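Local coordinates for DUF5642 domain-containing protein (Mycobacterium smegmatis, PDB 4TMD) that is of unknown function, probably an exported mycobacterial lipoprotein, and carries a DUF5642 domain assigned to the Mog1p/PsbP clan, at residues 11-16 against 187-192; 69-74 against 82-87; 119-124 against 181-186; 148-153 against 161-166; 19-24 against 75-80. All coordinates share one frame; numbering follows the deposited sequence.

Interaction 1 (11-16 against 187-192); sequences AQLKSS and SAAVAA
The flat group of this contact is the terminal amide of Gln12, and what meets it lies at its two polar ends. Its NE2 comes to 4.0 Å from Ala192 CB, a loose van der Waals approach, while OE1 accepts a hydrogen bond from a water 3.0 Å away. The same water donates to Ala192 O at 2.6 Å, so one molecule links the Gln12 side chain to the helix backbone, where no direct hydrogen bond joins the segments. The chain of Gln12 runs extended beyond CG (chi2 177°), long enough to bring the amide level with this carbonyl. Beneath the amide, 3-10 turns of 11-16 lean on the C-terminal helix 179-194, which lies across one face of the antiparallel sheet. Leu13 makes the apolar join, and both its methyl branches are used. CD2 presses on Ala189 CB at 3.6 Å, and CD1 sits 3.9 Å from Ala192 CB, so the isobutyl group lies against two small residues set three positions apart on the helix. The short alanine side chains let the helix backbone come close: Leu13 CD1 is 4.0 Å from Ala188 O. Val83 of strand 79-88 touches both Leu13 and Ala189, and Leu185, further back on the helix, also packs on Leu13.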
# COMPACT_ATOMS: atom_id res chain seq x y z
N ALA A 11 4.18 0.37 -15.75
CA ALA A 11 5.53 0.11 -16.28
C ALA A 11 6.25 1.42 -16.51
O ALA A 11 7.46 1.50 -16.37
CB ALA A 11 5.45 -0.70 -17.58
N GLN A 12 5.49 2.48 -16.81
CA GLN A 12 6.08 3.80 -17.01
C GLN A 12 6.91 4.29 -15.83
O GLN A 12 7.89 5.03 -16.00
CB GLN A 12 4.96 4.81 -17.28
CG GLN A 12 5.17 5.68 -18.46
CD GLN A 12 3.98 6.60 -18.69
OE1 GLN A 12 3.06 6.28 -19.43
NE2 GLN A 12 4.01 7.75 -18.04
N LEU A 13 6.54 3.88 -14.62
CA LEU A 13 7.18 4.39 -13.41
C LEU A 13 8.58 3.81 -13.17
O LEU A 13 9.27 4.21 -12.24
CB LEU A 13 6.29 4.13 -12.19
CG LEU A 13 5.35 5.32 -11.88
CD1 LEU A 13 4.36 5.59 -13.02
CD2 LEU A 13 4.63 5.15 -10.57
N LYS A 14 9.00 2.88 -14.01
CA LYS A 14 10.38 2.43 -14.00
C LYS A 14 11.32 3.61 -14.14
O LYS A 14 12.34 3.70 -13.46
CB LYS A 14 10.64 1.46 -15.14
CG LYS A 14 10.08 0.09 -14.91
CD LYS A 14 10.46 -0.81 -16.07
CE LYS A 14 9.63 -0.49 -17.31
NZ LYS A 14 9.74 -1.53 -18.38
N SER A 15 10.94 4.52 -15.01
CA SER A 15 11.77 5.68 -15.31
C SER A 15 11.71 6.72 -14.20
O SER A 15 12.34 7.77 -14.28
CB SER A 15 11.33 6.28 -16.65
OG SER A 15 11.40 5.30 -17.68
N SER A 16 10.99 6.42 -13.14
CA SER A 16 10.91 7.32 -12.01
C SER A 16 12.04 7.06 -11.00
O SER A 16 12.18 7.79 -10.02
CB SER A 16 9.53 7.19 -11.34
OG SER A 16 9.34 8.14 -10.31
N SER A 187 0.71 9.67 -6.97
CA SER A 187 0.16 10.62 -7.93
C SER A 187 0.61 10.30 -9.35
O SER A 187 -0.18 10.37 -10.30
CB SER A 187 0.59 12.03 -7.55
OG SER A 187 0.07 12.36 -6.29
N ALA A 188 1.88 9.95 -9.50
CA ALA A 188 2.42 9.68 -10.82
C ALA A 188 1.80 8.42 -11.41
O ALA A 188 1.51 8.37 -12.61
CB ALA A 188 3.96 9.57 -10.77
N ALA A 189 1.60 7.40 -10.57
CA ALA A 189 1.05 6.13 -11.03
C ALA A 189 -0.40 6.29 -11.49
O ALA A 189 -0.82 5.68 -12.47
CB ALA A 189 1.13 5.08 -9.94
N VAL A 190 -1.16 7.08 -10.74
CA VAL A 190 -2.55 7.29 -11.09
C VAL A 190 -2.61 8.02 -12.43
O VAL A 190 -3.39 7.65 -13.30
CB VAL A 190 -3.31 8.07 -10.00
CG1 VAL A 190 -4.64 8.59 -10.52
CG2 VAL A 190 -3.55 7.17 -8.78
N ALA A 191 -1.74 9.00 -12.62
CA ALA A 191 -1.74 9.76 -13.87
C ALA A 191 -1.29 8.88 -15.03
O ALA A 191 -1.81 8.99 -16.15
CB ALA A 191 -0.85 11.01 -13.75
N ALA A 192 -0.35 7.98 -14.77
CA ALA A 192 0.12 7.07 -15.82
C ALA A 192 -0.97 6.06 -16.21
O ALA A 192 -1.22 5.83 -17.40
CB ALA A 192 1.39 6.34 -15.36
O HOH W 1 0.10 6.77 -19.38

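Interaction 2 (69-74 against 82-87); sequences MAATAA and IVMAVE
Ala70 and Ala85 face each other as a hydrogen-bonded antiparallel pair, and the backbone bonds come first in this contact. Ala70 N donates to Ala85 O at 3.0 Å, and Ala85 N returns a nearly straight bond to Ala70 O at 2.8 Å (175° at the hydrogen). Thr72 and Val83 repeat the exchange two residues on, the shorter of their two bonds being Val83 N to Thr72 O at 2.7 Å. Weaker CA-H...O contacts fill in between: Ala71 CA lies 3.1 Å from Val83 O, which also accepts from Thr72 N, and Met69 CA similarly approaches Ala85 O.

Apolar side-chain contacts fall on the face that carries Met69, Ala71, Ala73 and their partners Val86, Met84 and Ile82. Ala71 CB meets Met84 CG at 3.9 Å; with CG set opposite the carbonyl carbon (chi1 -60°) and a bend at chi3, the thioether of Met84 then leads off from the pair. Val86 offers its CG2 branch to Met69 CB at 4.1 Å. Leu36 of helix 33-36 touches Met69, Met84 and Val86 on this face. On the other face Thr72 OG1 is hydrogen-bonded to Val10 O in the N-terminal loop, and Val83 turns toward the C-terminal helix.

Strands 67-76 and 79-88 form a hairpin within the large antiparallel sheet. The chemistry implies cohesion carried chiefly by the main chain, with mostly apolar side chains, several of them alanines, left to pack on other parts of the fold from both faces.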
# COMPACT_ATOMS: atom_id res chain seq x y z
N MET A 69 -3.97 -7.24 -11.97
CA MET A 69 -3.00 -6.38 -11.30
C MET A 69 -1.72 -6.34 -12.10
O MET A 69 -1.38 -7.30 -12.79
CB MET A 69 -2.71 -6.90 -9.88
CG MET A 69 -2.29 -8.34 -9.90
SD MET A 69 -1.30 -8.88 -8.51
CE MET A 69 -2.49 -8.95 -7.20
N ALA A 70 -1.01 -5.23 -12.01
CA ALA A 70 0.33 -5.08 -12.55
C ALA A 70 1.12 -4.28 -11.53
O ALA A 70 0.54 -3.49 -10.79
CB ALA A 70 0.31 -4.36 -13.91
N ALA A 71 2.43 -4.45 -11.50
CA ALA A 71 3.21 -3.72 -10.52
C ALA A 71 4.58 -3.30 -11.03
O ALA A 71 5.13 -3.87 -11.98
CB ALA A 71 3.36 -4.55 -9.26
N THR A 72 5.10 -2.24 -10.43
CA THR A 72 6.48 -1.83 -10.61
C THR A 72 7.07 -1.70 -9.22
O THR A 72 6.47 -1.08 -8.34
CB THR A 72 6.60 -0.50 -11.37
OG1 THR A 72 6.16 -0.69 -12.72
CG2 THR A 72 8.07 -0.04 -11.38
N ALA A 73 8.23 -2.32 -8.99
CA ALA A 73 8.86 -2.25 -7.68
C ALA A 73 10.31 -1.81 -7.81
O ALA A 73 10.94 -2.03 -8.85
CB ALA A 73 8.77 -3.58 -6.97
N ALA A 74 10.84 -1.16 -6.78
CA ALA A 74 12.22 -0.66 -6.81
C ALA A 74 12.85 -0.77 -5.44
O ALA A 74 12.22 -0.47 -4.44
CB ALA A 74 12.26 0.77 -7.26
N ILE A 82 6.89 -0.46 -3.77
CA ILE A 82 6.08 -1.29 -4.67
C ILE A 82 4.88 -0.49 -5.16
O ILE A 82 4.08 -0.02 -4.35
CB ILE A 82 5.57 -2.55 -3.98
CG1 ILE A 82 6.74 -3.36 -3.44
CG2 ILE A 82 4.70 -3.39 -4.96
CD1 ILE A 82 6.32 -4.52 -2.58
N VAL A 83 4.77 -0.30 -6.46
CA VAL A 83 3.61 0.40 -7.01
C VAL A 83 2.69 -0.61 -7.73
O VAL A 83 3.06 -1.14 -8.77
CB VAL A 83 4.02 1.52 -7.99
CG1 VAL A 83 2.77 2.27 -8.49
CG2 VAL A 83 4.96 2.50 -7.30
N MET A 84 1.52 -0.89 -7.15
CA MET A 84 0.58 -1.85 -7.71
C MET A 84 -0.66 -1.15 -8.27
O MET A 84 -1.22 -0.28 -7.61
CB MET A 84 0.14 -2.89 -6.67
CG MET A 84 1.28 -3.71 -6.08
SD MET A 84 0.74 -4.86 -4.79
CE MET A 84 0.30 -3.77 -3.45
N ALA A 85 -1.04 -1.53 -9.49
CA ALA A 85 -2.26 -1.02 -10.12
C ALA A 85 -3.23 -2.18 -10.31
O ALA A 85 -2.85 -3.21 -10.87
CB ALA A 85 -1.96 -0.34 -11.47
N VAL A 86 -4.46 -1.98 -9.86
CA VAL A 86 -5.50 -3.00 -9.89
C VAL A 86 -6.74 -2.50 -10.62
O VAL A 86 -7.14 -1.35 -10.43
CB VAL A 86 -5.90 -3.42 -8.46
CG1 VAL A 86 -7.10 -4.37 -8.48
CG2 VAL A 86 -4.73 -4.04 -7.74
N GLU A 87 -7.33 -3.36 -11.45
CA GLU A 87 -8.65 -3.08 -12.04
C GLU A 87 -9.56 -4.24 -11.71
O GLU A 87 -9.19 -5.38 -11.97
CB GLU A 87 -8.55 -2.88 -13.55
CG GLU A 87 -9.86 -2.46 -14.20
CD GLU A 87 -9.78 -2.34 -15.71
OE1 GLU A 87 -10.85 -2.28 -16.36
OE2 GLU A 87 -8.66 -2.30 -16.27

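Interaction 3 (119-124 against 181-186); sequences ESPQID and RARELL
Glu119 sets its carboxylate over the flat guanidinium of Arg183, with OE1 3.7 Å from Arg183 CZ and above the centre of the group. The two planes are turned 60° apart, and no N-H points at the oxygen, so the long salt bridge, 3.9 Å from Glu119 OE1 to Arg183 NH2, rests on charge alone. A more directed link runs through water, which donates to Glu119 O at 2.6 Å and accepts from Arg183 NH1 at 3.0 Å. Nearer the helix, the aliphatic part of the arginine crosses Pro121 at a slant, with Pro121 CD 4.0 Å from Arg183 CB. The other side of the contact is apolar: Pro121 CG touches Leu186 CD2 at 3.7 Å, and Ile123 CD1 reaches Leu186 CG at 3.9 Å. Leu186 therefore receives both CG of the proline and the end of the isoleucine.

Torsions set up the ionic part. Glu119 stretches out fully, CG opposite its own backbone N (chi1 175°), whereas Arg183 bends at chi3 (-54°), which brings the guanidinium back beneath the carboxylate. A weak hydrogen bond from Arg183 NH1 to Thr179 OG1, one turn earlier, gives the group a further hold. Pro121 O is itself bonded to Thr128 OG1, tying the loop to the strand that follows it.

The segment 119-124 links strands 111-118 and 127-137 and passes alongside helix 179-194. Tyr151 of strand 145-155 touches both Ser120 and Arg183, while Leu186 continues inward to Ala153, Val160 and Val162, so connection and helix lie side by side over the same face of the sheet.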
# COMPACT_ATOMS: atom_id res chain seq x y z
N GLU A 119 -0.74 11.56 6.27
CA GLU A 119 -1.01 12.40 5.11
C GLU A 119 -0.89 11.63 3.79
O GLU A 119 0.09 10.91 3.58
CB GLU A 119 -0.05 13.59 5.14
CG GLU A 119 -0.09 14.53 3.95
CD GLU A 119 0.97 15.63 4.05
OE1 GLU A 119 2.19 15.31 4.03
OE2 GLU A 119 0.59 16.81 4.16
N SER A 120 -1.89 11.78 2.91
CA SER A 120 -1.83 11.25 1.54
C SER A 120 -2.23 12.33 0.52
O SER A 120 -2.99 13.24 0.85
CB SER A 120 -2.73 10.02 1.40
OG SER A 120 -4.06 10.34 1.74
N PRO A 121 -1.73 12.24 -0.71
CA PRO A 121 -1.90 13.40 -1.61
C PRO A 121 -3.31 13.56 -2.17
O PRO A 121 -4.04 12.58 -2.36
CB PRO A 121 -0.93 13.10 -2.75
CG PRO A 121 -0.85 11.58 -2.77
CD PRO A 121 -0.86 11.21 -1.31
N GLN A 122 -3.67 14.81 -2.45
CA GLN A 122 -4.90 15.10 -3.18
C GLN A 122 -4.71 14.62 -4.60
O GLN A 122 -3.75 15.00 -5.24
CB GLN A 122 -5.23 16.59 -3.17
CG GLN A 122 -6.57 16.93 -3.83
CD GLN A 122 -6.87 18.42 -3.77
OE1 GLN A 122 -7.24 18.97 -2.73
NE2 GLN A 122 -6.68 19.10 -4.91
N ILE A 123 -5.63 13.80 -5.08
CA ILE A 123 -5.61 13.38 -6.47
C ILE A 123 -6.99 13.61 -7.08
O ILE A 123 -7.99 13.12 -6.56
CB ILE A 123 -5.22 11.90 -6.63
CG1 ILE A 123 -3.78 11.67 -6.17
CG2 ILE A 123 -5.38 11.47 -8.12
CD1 ILE A 123 -3.31 10.22 -6.31
N ASP A 124 -7.03 14.34 -8.19
CA ASP A 124 -8.31 14.68 -8.84
C ASP A 124 -9.18 13.47 -9.12
O ASP A 124 -8.72 12.48 -9.72
CB ASP A 124 -8.06 15.44 -10.13
CG ASP A 124 -7.49 16.83 -9.89
OD1 ASP A 124 -7.72 17.39 -8.79
OD2 ASP A 124 -6.81 17.37 -10.80
N ARG A 181 8.64 10.58 -1.53
CA ARG A 181 8.72 9.84 -2.79
C ARG A 181 7.55 8.86 -2.98
O ARG A 181 7.02 8.71 -4.08
CB ARG A 181 10.02 9.07 -2.86
CG ARG A 181 10.32 8.49 -4.23
CD ARG A 181 11.64 7.69 -4.17
NE ARG A 181 12.33 7.71 -5.45
CZ ARG A 181 13.58 8.10 -5.63
NH1 ARG A 181 14.32 8.50 -4.59
NH2 ARG A 181 14.10 8.08 -6.84
N ALA A 182 7.17 8.16 -1.90
CA ALA A 182 6.01 7.28 -1.97
C ALA A 182 4.77 8.05 -2.40
O ALA A 182 4.03 7.60 -3.25
CB ALA A 182 5.75 6.60 -0.61
N ARG A 183 4.52 9.21 -1.80
CA ARG A 183 3.32 9.97 -2.15
C ARG A 183 3.38 10.46 -3.60
O ARG A 183 2.38 10.46 -4.32
CB ARG A 183 3.11 11.14 -1.18
CG ARG A 183 2.76 10.71 0.26
CD ARG A 183 2.35 11.89 1.13
NE ARG A 183 3.37 12.94 1.13
CZ ARG A 183 4.33 13.06 2.04
NH1 ARG A 183 4.41 12.20 3.05
NH2 ARG A 183 5.21 14.05 1.95
N GLU A 184 4.56 10.87 -4.05
CA GLU A 184 4.69 11.28 -5.45
C GLU A 184 4.53 10.11 -6.40
O GLU A 184 3.93 10.25 -7.48
CB GLU A 184 6.03 11.98 -5.69
CG GLU A 184 6.13 13.26 -4.87
CD GLU A 184 7.50 13.90 -4.89
OE1 GLU A 184 8.42 13.34 -5.52
OE2 GLU A 184 7.64 14.98 -4.27
N LEU A 185 5.02 8.93 -6.01
CA LEU A 185 4.78 7.74 -6.82
C LEU A 185 3.27 7.47 -6.98
O LEU A 185 2.84 7.00 -8.03
CB LEU A 185 5.46 6.51 -6.22
CG LEU A 185 6.97 6.40 -6.44
CD1 LEU A 185 7.51 5.22 -5.63
CD2 LEU A 185 7.29 6.21 -7.92
N LEU A 186 2.49 7.72 -5.93
CA LEU A 186 1.05 7.47 -6.02
C LEU A 186 0.40 8.39 -7.05
O LEU A 186 -0.37 7.94 -7.90
CB LEU A 186 0.38 7.64 -4.66
CG LEU A 186 -1.14 7.44 -4.71
CD1 LEU A 186 -1.48 5.96 -4.86
CD2 LEU A 186 -1.80 8.05 -3.46
O HOH W 2 2.47 10.49 4.50

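Interaction 4 (148-153 against 161-166); sequences LYNYVA and IVTANP
Asn150 and Thr163 lie side by side and point the same way from a non-hydrogen-bonded pair of neighbouring strands. Thr163 OG1 donates to Asn150 OD1 at 2.8 Å, approaching almost in line with the amide C=O (163° at the oxygen). Thr163 places its hydroxyl opposite its own carbonyl carbon (chi1 -56°), which turns OG1 to the asparagine and leaves the CG2 methyl beside Tyr149 O, 3.7 Å away. Ile161, next on the same face, brings its CG2 branch to 4.0 Å from Asn150 OD1 and to 4.2 Å from Val152 CG2, so the amide oxygen borders an apolar patch. At the far end Leu148 CB rests on Asn165 CB at 3.9 Å.

The two tyrosines rise from the other face and meet the partner strand differently. The ring of Tyr149 has Ala164 O at its edge, near the ring plane; beyond the pair it stacks with His132 of strand 127-137. Tyr151 has CD2 4.0 Å from Val162 O and extends to Ala182 and Arg183 of the C-terminal helix, which shields this face.

Behind the side chains, Tyr149 with Ala164 and Tyr151 with Val162 each exchange two backbone bonds, all four at 2.8 Å between N and O; that from Tyr149 N to Ala164 O is nearly straight (175°).

Such alternation of hydrogen-bonded and non-hydrogen-bonded pairs is characteristic of antiparallel strands; here the two are consecutive, 145-155 and 158-166, and form a beta hairpin at the middle of the sheet, with 79-88 and 127-137 on its two sides.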
# COMPACT_ATOMS: atom_id res chain seq x y z
N LEU A 148 6.03 -0.15 7.63
CA LEU A 148 5.75 0.28 6.25
C LEU A 148 4.76 1.44 6.17
O LEU A 148 4.03 1.73 7.12
CB LEU A 148 5.23 -0.90 5.42
CG LEU A 148 3.89 -1.60 5.70
CD1 LEU A 148 2.72 -0.82 5.15
CD2 LEU A 148 3.89 -3.01 5.12
N TYR A 149 4.79 2.11 5.03
CA TYR A 149 3.79 3.10 4.66
C TYR A 149 3.00 2.57 3.47
O TYR A 149 3.57 1.92 2.58
CB TYR A 149 4.44 4.44 4.34
CG TYR A 149 5.01 5.14 5.55
CD1 TYR A 149 4.30 6.15 6.17
CD2 TYR A 149 6.26 4.79 6.07
CE1 TYR A 149 4.81 6.80 7.27
CE2 TYR A 149 6.78 5.45 7.19
CZ TYR A 149 6.05 6.45 7.78
OH TYR A 149 6.54 7.12 8.87
N ASN A 150 1.69 2.82 3.50
CA ASN A 150 0.76 2.39 2.47
C ASN A 150 0.02 3.60 1.96
O ASN A 150 -0.51 4.37 2.76
CB ASN A 150 -0.28 1.41 3.03
CG ASN A 150 0.04 -0.02 2.73
OD1 ASN A 150 0.51 -0.36 1.65
ND2 ASN A 150 -0.23 -0.89 3.70
N TYR A 151 -0.07 3.77 0.65
CA TYR A 151 -0.88 4.86 0.10
C TYR A 151 -1.78 4.24 -0.94
O TYR A 151 -1.33 3.50 -1.81
CB TYR A 151 -0.03 5.98 -0.49
CG TYR A 151 0.89 6.58 0.54
CD1 TYR A 151 0.47 7.65 1.32
CD2 TYR A 151 2.15 6.04 0.78
CE1 TYR A 151 1.30 8.19 2.30
CE2 TYR A 151 2.99 6.58 1.75
CZ TYR A 151 2.56 7.65 2.50
OH TYR A 151 3.38 8.18 3.48
N VAL A 152 -3.07 4.53 -0.81
CA VAL A 152 -4.08 3.93 -1.65
C VAL A 152 -4.84 5.01 -2.40
O VAL A 152 -5.27 5.98 -1.78
CB VAL A 152 -5.08 3.12 -0.79
CG1 VAL A 152 -6.27 2.65 -1.64
CG2 VAL A 152 -4.38 1.96 -0.13
N ALA A 153 -5.00 4.85 -3.71
CA ALA A 153 -5.86 5.74 -4.48
C ALA A 153 -6.96 4.94 -5.15
O ALA A 153 -6.68 3.95 -5.82
CB ALA A 153 -5.07 6.52 -5.52
N ILE A 161 -1.98 1.16 -5.35
CA ILE A 161 -1.41 1.05 -4.02
C ILE A 161 0.11 1.20 -4.06
O ILE A 161 0.80 0.44 -4.74
CB ILE A 161 -1.74 -0.30 -3.36
CG1 ILE A 161 -3.24 -0.58 -3.44
CG2 ILE A 161 -1.26 -0.29 -1.92
CD1 ILE A 161 -3.62 -1.85 -2.74
N VAL A 162 0.62 2.18 -3.33
CA VAL A 162 2.06 2.32 -3.17
C VAL A 162 2.40 1.87 -1.76
O VAL A 162 1.81 2.33 -0.77
CB VAL A 162 2.54 3.78 -3.42
CG1 VAL A 162 4.05 3.93 -3.09
CG2 VAL A 162 2.26 4.17 -4.88
N THR A 163 3.33 0.93 -1.66
CA THR A 163 3.84 0.47 -0.37
C THR A 163 5.32 0.81 -0.28
O THR A 163 6.09 0.50 -1.20
CB THR A 163 3.64 -1.04 -0.18
OG1 THR A 163 2.24 -1.35 -0.33
CG2 THR A 163 4.10 -1.45 1.21
N ALA A 164 5.72 1.48 0.80
CA ALA A 164 7.12 1.84 1.01
C ALA A 164 7.59 1.31 2.35
O ALA A 164 6.92 1.52 3.36
CB ALA A 164 7.30 3.34 0.95
N ASN A 165 8.73 0.63 2.38
CA ASN A 165 9.26 0.07 3.64
C ASN A 165 10.79 0.16 3.68
O ASN A 165 11.43 0.14 2.64
CB ASN A 165 8.79 -1.38 3.81
CG ASN A 165 9.44 -2.31 2.81
OD1 ASN A 165 8.93 -2.53 1.72
ND2 ASN A 165 10.59 -2.85 3.17
N PRO A 166 11.37 0.26 4.89
CA PRO A 166 12.84 0.20 4.99
C PRO A 166 13.34 -1.16 4.52
O PRO A 166 12.69 -2.16 4.82
CB PRO A 166 13.12 0.39 6.49
CG PRO A 166 11.81 0.75 7.12
CD PRO A 166 10.73 0.23 6.21

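Interaction 5 (19-24 against 75-80); sequences PEFKVS and EGEGNR
Glu75 O takes a hydrogen bond from Lys22 N at 2.8 Å and a second from a water at 3.1 Å, while Phe21 CA adds a CA-H...O contact. Lys22 and Glu75 are a hydrogen-bonded antiparallel pair, completed by Glu75 N to Lys22 O at 2.9 Å, that joins the outermost strand 22-30 to the hairpin of strands 67-76 and 79-88. That hairpin turns through a type I' beta turn from Gly76 to Asn79. Around the turn, Asn79 is held from outside: its OD1 and ND2 bond to the backbone of Asp178 and Lys176, just ahead of the C-terminal helix.

Glu20 O is bridged to the hairpin by water at two places. One water links it to Glu75 O, and the other, which donates to Glu20 O at 2.9 Å, accepts from Glu77 N, so solvent continues the pairing where direct strand bonds stop. The side chains of Glu20 and Glu77 bend at chi2 and bring like charges together, with Glu20 OE2 and Glu77 OE2 3.5 Å apart and the carboxylate planes 73° from each other. Such closeness would probably raise the proton affinity of one group or be eased by solvent.

Phe21 holds the inner side, its ring meeting that of Phe17 and packing on Ala74. Gly76 allows this approach, since its lack of a side chain leaves the space that Glu20 O and the ring use. The side chains of Glu77 and Phe21 cross at about a right angle, Glu77 CG lying 4.0 Å from Phe21 CZ, and Phe21 CE1 comes within 3.2 Å of Gly76 O.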
# COMPACT_ATOMS: atom_id res chain seq x y z
N PRO A 19 19.68 5.20 -11.25
CA PRO A 19 20.52 4.01 -11.35
C PRO A 19 20.87 3.39 -9.98
O PRO A 19 21.31 2.25 -9.93
CB PRO A 19 21.78 4.53 -12.05
CG PRO A 19 21.85 5.96 -11.64
CD PRO A 19 20.42 6.44 -11.54
N GLU A 20 20.64 4.13 -8.90
CA GLU A 20 20.85 3.57 -7.56
C GLU A 20 19.72 2.62 -7.16
O GLU A 20 19.76 1.99 -6.11
CB GLU A 20 21.00 4.68 -6.51
CG GLU A 20 19.71 5.37 -6.12
CD GLU A 20 19.45 6.66 -6.90
OE1 GLU A 20 19.63 6.66 -8.14
OE2 GLU A 20 19.06 7.67 -6.27
N PHE A 21 18.71 2.50 -8.01
CA PHE A 21 17.61 1.61 -7.71
C PHE A 21 17.65 0.39 -8.58
O PHE A 21 17.94 0.47 -9.78
CB PHE A 21 16.26 2.31 -7.89
CG PHE A 21 15.90 3.20 -6.76
CD1 PHE A 21 15.16 2.71 -5.68
CD2 PHE A 21 16.29 4.53 -6.76
CE1 PHE A 21 14.83 3.54 -4.63
CE2 PHE A 21 15.96 5.37 -5.71
CZ PHE A 21 15.24 4.87 -4.64
N LYS A 22 17.33 -0.75 -7.98
CA LYS A 22 17.08 -1.94 -8.75
C LYS A 22 15.58 -2.07 -8.97
O LYS A 22 14.81 -2.16 -8.02
CB LYS A 22 17.62 -3.18 -8.04
CG LYS A 22 17.45 -4.40 -8.90
CD LYS A 22 17.91 -5.62 -8.19
CE LYS A 22 17.83 -6.81 -9.08
NZ LYS A 22 17.93 -8.03 -8.27
N VAL A 23 15.17 -2.09 -10.23
CA VAL A 23 13.74 -2.08 -10.56
C VAL A 23 13.28 -3.43 -11.09
O VAL A 23 14.00 -4.10 -11.82
CB VAL A 23 13.43 -0.98 -11.60
CG1 VAL A 23 12.02 -1.11 -12.15
CG2 VAL A 23 13.66 0.39 -10.98
N SER A 24 12.07 -3.84 -10.71
CA SER A 24 11.44 -5.04 -11.25
C SER A 24 9.98 -4.75 -11.59
O SER A 24 9.44 -3.70 -11.22
CB SER A 24 11.52 -6.20 -10.26
OG SER A 24 10.91 -5.84 -9.03
N GLU A 75 14.12 -1.17 -5.40
CA GLU A 75 14.86 -1.23 -4.15
C GLU A 75 16.13 -0.42 -4.27
O GLU A 75 16.87 -0.59 -5.24
CB GLU A 75 15.19 -2.68 -3.79
CG GLU A 75 13.97 -3.57 -3.76
CD GLU A 75 14.20 -4.86 -2.99
OE1 GLU A 75 15.37 -5.19 -2.74
OE2 GLU A 75 13.21 -5.52 -2.62
N GLY A 76 16.37 0.47 -3.31
CA GLY A 76 17.55 1.31 -3.31
C GLY A 76 17.42 2.46 -2.33
O GLY A 76 16.31 2.75 -1.89
N GLU A 77 18.53 3.12 -2.02
CA GLU A 77 18.58 4.16 -0.99
C GLU A 77 17.95 3.67 0.32
O GLU A 77 17.30 4.43 1.03
CB GLU A 77 17.86 5.44 -1.48
CG GLU A 77 18.52 6.15 -2.67
CD GLU A 77 19.75 6.99 -2.28
OE1 GLU A 77 19.90 7.31 -1.08
OE2 GLU A 77 20.56 7.32 -3.18
N GLY A 78 18.13 2.40 0.64
CA GLY A 78 17.66 1.85 1.89
C GLY A 78 16.16 1.62 1.98
O GLY A 78 15.63 1.29 3.04
N ASN A 79 15.46 1.82 0.86
CA ASN A 79 14.01 1.62 0.80
C ASN A 79 13.61 0.63 -0.27
O ASN A 79 14.33 0.42 -1.23
CB ASN A 79 13.28 2.93 0.51
CG ASN A 79 13.27 3.88 1.68
OD1 ASN A 79 12.68 4.95 1.60
ND2 ASN A 79 13.93 3.51 2.77
N ARG A 80 12.43 0.05 -0.10
CA ARG A 80 11.74 -0.65 -1.17
C ARG A 80 10.41 0.07 -1.45
O ARG A 80 9.66 0.38 -0.51
CB ARG A 80 11.49 -2.10 -0.79
CG ARG A 80 10.58 -2.93 -1.75
CD ARG A 80 10.37 -4.31 -1.12
NE ARG A 80 9.38 -5.16 -1.78
CZ ARG A 80 9.27 -6.47 -1.56
NH1 ARG A 80 10.09 -7.08 -0.72
NH2 ARG A 80 8.34 -7.18 -2.20
O HOH W 3 20.95 2.18 -3.46
O HOH W 4 19.90 -0.86 -5.49

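From the N terminus, residues 11-16 are the first to be used, and interaction 1 closes the longest loop by returning them to the C-terminal helix 179-194; the other four contacts nest inside it. Interaction 5 follows, joining 19-24 to the hairpin turn. It crosses interaction 2, whose first segment precedes 75-80 and whose second comes after it, and together they knit strand 22-30 to 67-76 and 79-88. Interaction 3 then runs from 119-124 to the same helix, with interaction 4 nested within its loop. The hairpins of interactions 2 and 4 are in series but adjoin in the sheet through strands 79-88 and 158-166, and the helix of interactions 1 and 3 lies over both.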